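Long-range contact in 5-oxoprolinase subunit A (Thermus thermophilus, PDB 2DFA), which probably cleaves 5-oxoproline to L-glutamate at the cost of ATP hydrolysis, working in a complex with its partner subunits PxpB and PxpC: residues G70-L78 with H111-R120. Sequence-based numbering, arbitrary orientation.
Sequences GFGRREMAL and HGALYLKACR
A cluster of aromatic rings, in which His111 packs against Phe71 and also meets His38 and His62, marks one end of this contact. His111, with its NE2 taken up by Phe71 O, may form with Asp8 and His62 an empty metal site. His111 NE2 donates to Phe71 O at 2.8 Å, the acceptor lying near the imidazole plane; this bond helps to fix the ring's rotation. The Phe71 ring presents its face to the imidazole edge in an offset edge-to-face pair, planes at 84°. The Arg73 chain bends at chi2 and brings its guanidinium back, so that His111 CE1 sits 3.8 Å above the centre of one face.

The contact as a whole joins the loop between strand 58-62 and helix 80-100 to helix 112-120 and the residue just before it, in a fold consistent with the glycoside hydrolase/deacetylase clan of the LamB/YcsF family. Gly72 O accepts Ala113 N at 3.0 Å, tying the loop to the helix near its N-terminal end, and a water donates to both Gly72 O and His111 O. The methyl of Ala113 presses on the loop backbone, its CB 3.5 Å from Arg74 C. Farther along, the Glu75 carboxylate is shared: OE2 takes Lys117 NZ on its syn lone pair at 2.7 Å, while OE1 reaches Arg120 NH2 in a longer salt bridge of 3.5 Å and accepts a water that also donates to Ala113 O. Lys117 runs extended to CE, its CB, CG and CD passing across Glu75 OE1, and bends only at the last torsion to deliver NZ. A methionine in its place would probably leave Glu75 OE2 without its close cationic mate, and the carboxylate less firmly oriented. Arg74 turns instead to Asp67 and to Glu82 of a second subunit.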
# COMPACT_ATOMS: atom_id res chain seq x y z
N GLY A 70 6.72 -1.73 -8.10
CA GLY A 70 7.21 -1.86 -9.47
C GLY A 70 7.58 -0.53 -10.10
O GLY A 70 7.99 -0.48 -11.27
N PHE A 71 7.42 0.54 -9.34
CA PHE A 71 7.73 1.90 -9.79
C PHE A 71 6.93 2.28 -11.04
O PHE A 71 7.38 3.08 -11.87
CB PHE A 71 9.23 2.05 -10.07
CG PHE A 71 9.70 3.48 -10.10
CD1 PHE A 71 9.65 4.27 -8.96
CD2 PHE A 71 10.21 4.03 -11.28
CE1 PHE A 71 10.10 5.60 -8.98
CE2 PHE A 71 10.66 5.36 -11.31
CZ PHE A 71 10.60 6.14 -10.16
N GLY A 72 5.74 1.69 -11.17
CA GLY A 72 4.89 1.95 -12.32
C GLY A 72 5.52 1.60 -13.65
O GLY A 72 5.14 2.13 -14.68
N ARG A 73 6.50 0.70 -13.63
CA ARG A 73 7.19 0.29 -14.85
C ARG A 73 6.64 -1.01 -15.42
O ARG A 73 7.15 -1.52 -16.42
CB ARG A 73 8.68 0.11 -14.56
CG ARG A 73 9.38 1.34 -14.01
CD ARG A 73 9.62 2.37 -15.09
NE ARG A 73 10.59 3.38 -14.67
CZ ARG A 73 11.03 4.36 -15.45
NH1 ARG A 73 10.59 4.47 -16.70
NH2 ARG A 73 11.91 5.24 -14.98
N ARG A 74 5.61 -1.55 -14.78
CA ARG A 74 5.03 -2.81 -15.24
C ARG A 74 3.63 -2.67 -15.80
O ARG A 74 2.76 -2.03 -15.20
CB ARG A 74 5.03 -3.82 -14.08
CG ARG A 74 6.43 -4.03 -13.48
CD ARG A 74 6.46 -5.08 -12.39
NE ARG A 74 5.70 -4.71 -11.20
CZ ARG A 74 5.69 -5.42 -10.07
NH1 ARG A 74 6.42 -6.53 -10.00
NH2 ARG A 74 4.96 -5.03 -9.03
N GLU A 75 3.41 -3.25 -16.98
CA GLU A 75 2.11 -3.22 -17.63
C GLU A 75 1.05 -3.79 -16.69
O GLU A 75 1.28 -4.82 -16.05
CB GLU A 75 2.17 -4.06 -18.92
CG GLU A 75 0.82 -4.55 -19.46
CD GLU A 75 -0.12 -3.44 -19.89
OE1 GLU A 75 0.31 -2.26 -19.89
OE2 GLU A 75 -1.28 -3.74 -20.22
N MET A 76 -0.09 -3.11 -16.59
CA MET A 76 -1.21 -3.54 -15.75
C MET A 76 -2.50 -3.46 -16.56
O MET A 76 -2.77 -2.45 -17.22
CB MET A 76 -1.34 -2.64 -14.51
CG MET A 76 -0.25 -2.81 -13.46
SD MET A 76 -0.59 -1.92 -11.95
CE MET A 76 -1.92 -2.95 -11.22
N ALA A 77 -3.30 -4.51 -16.49
CA ALA A 77 -4.55 -4.56 -17.24
C ALA A 77 -5.67 -3.70 -16.65
O ALA A 77 -6.71 -4.21 -16.25
CB ALA A 77 -5.02 -6.01 -17.36
N LEU A 78 -5.46 -2.38 -16.60
CA LEU A 78 -6.48 -1.48 -16.08
C LEU A 78 -7.54 -1.22 -17.14
O LEU A 78 -7.23 -1.09 -18.32
CB LEU A 78 -5.87 -0.13 -15.67
CG LEU A 78 -5.53 0.15 -14.21
CD1 LEU A 78 -4.46 -0.83 -13.73
CD2 LEU A 78 -5.02 1.58 -14.07
N HIS A 111 3.44 8.36 -16.87
CA HIS A 111 4.72 7.76 -16.49
C HIS A 111 4.84 6.28 -16.83
O HIS A 111 3.86 5.54 -16.82
CB HIS A 111 4.95 7.91 -14.98
CG HIS A 111 5.99 6.98 -14.44
ND1 HIS A 111 7.34 7.21 -14.59
CD2 HIS A 111 5.88 5.78 -13.81
CE1 HIS A 111 8.02 6.20 -14.07
NE2 HIS A 111 7.16 5.32 -13.60
N GLY A 112 6.08 5.87 -17.11
CA GLY A 112 6.40 4.48 -17.40
C GLY A 112 5.46 3.63 -18.23
O GLY A 112 5.11 3.99 -19.35
N ALA A 113 5.06 2.49 -17.67
CA ALA A 113 4.18 1.56 -18.37
C ALA A 113 2.85 2.15 -18.81
O ALA A 113 2.29 1.72 -19.82
CB ALA A 113 3.95 0.31 -17.52
N LEU A 114 2.34 3.13 -18.07
CA LEU A 114 1.08 3.77 -18.45
C LEU A 114 1.31 4.52 -19.75
O LEU A 114 0.48 4.49 -20.67
CB LEU A 114 0.60 4.75 -17.36
CG LEU A 114 -0.70 5.53 -17.64
CD1 LEU A 114 -1.84 4.56 -17.97
CD2 LEU A 114 -1.05 6.37 -16.42
N TYR A 115 2.45 5.21 -19.83
CA TYR A 115 2.83 5.97 -21.02
C TYR A 115 2.89 5.00 -22.20
O TYR A 115 2.28 5.24 -23.25
CB TYR A 115 4.20 6.62 -20.79
CG TYR A 115 4.63 7.61 -21.85
CD1 TYR A 115 3.99 8.84 -21.98
CD2 TYR A 115 5.69 7.33 -22.70
CE1 TYR A 115 4.40 9.78 -22.94
CE2 TYR A 115 6.11 8.26 -23.66
CZ TYR A 115 5.46 9.47 -23.77
OH TYR A 115 5.88 10.39 -24.71
N LEU A 116 3.62 3.90 -22.03
CA LEU A 116 3.76 2.90 -23.08
C LEU A 116 2.42 2.27 -23.47
O LEU A 116 2.16 2.06 -24.65
CB LEU A 116 4.75 1.81 -22.65
CG LEU A 116 6.19 2.28 -22.41
CD1 LEU A 116 7.06 1.09 -22.01
CD2 LEU A 116 6.73 2.93 -23.68
N LYS A 117 1.57 1.98 -22.49
CA LYS A 117 0.27 1.38 -22.78
C LYS A 117 -0.54 2.37 -23.62
O LYS A 117 -1.25 1.99 -24.56
CB LYS A 117 -0.48 1.05 -21.49
CG LYS A 117 -1.76 0.24 -21.68
CD LYS A 117 -2.45 -0.02 -20.35
CE LYS A 117 -3.70 -0.87 -20.49
NZ LYS A 117 -3.41 -2.22 -21.04
N ALA A 118 -0.43 3.65 -23.28
CA ALA A 118 -1.13 4.71 -23.99
C ALA A 118 -0.67 4.82 -25.45
O ALA A 118 -1.48 5.04 -26.35
CB ALA A 118 -0.92 6.04 -23.29
N CYS A 119 0.63 4.66 -25.67
CA CYS A 119 1.18 4.77 -27.02
C CYS A 119 0.72 3.68 -27.98
O CYS A 119 0.82 3.84 -29.20
CB CYS A 119 2.71 4.79 -26.96
SG CYS A 119 3.40 6.32 -26.26
N ARG A 120 0.21 2.57 -27.45
CA ARG A 120 -0.25 1.47 -28.31
C ARG A 120 -1.69 1.05 -28.07
O ARG A 120 -2.22 0.20 -28.80
CB ARG A 120 0.67 0.26 -28.14
CG ARG A 120 0.80 -0.25 -26.72
CD ARG A 120 1.80 -1.39 -26.62
NE ARG A 120 2.16 -1.69 -25.24
CZ ARG A 120 1.34 -2.22 -24.34
NH1 ARG A 120 0.09 -2.53 -24.67
NH2 ARG A 120 1.76 -2.44 -23.10
O HOH W 1 3.04 3.84 -14.79
O HOH W 2 2.73 -0.96 -20.44
O HOH W 3 -6.20 -3.69 -20.26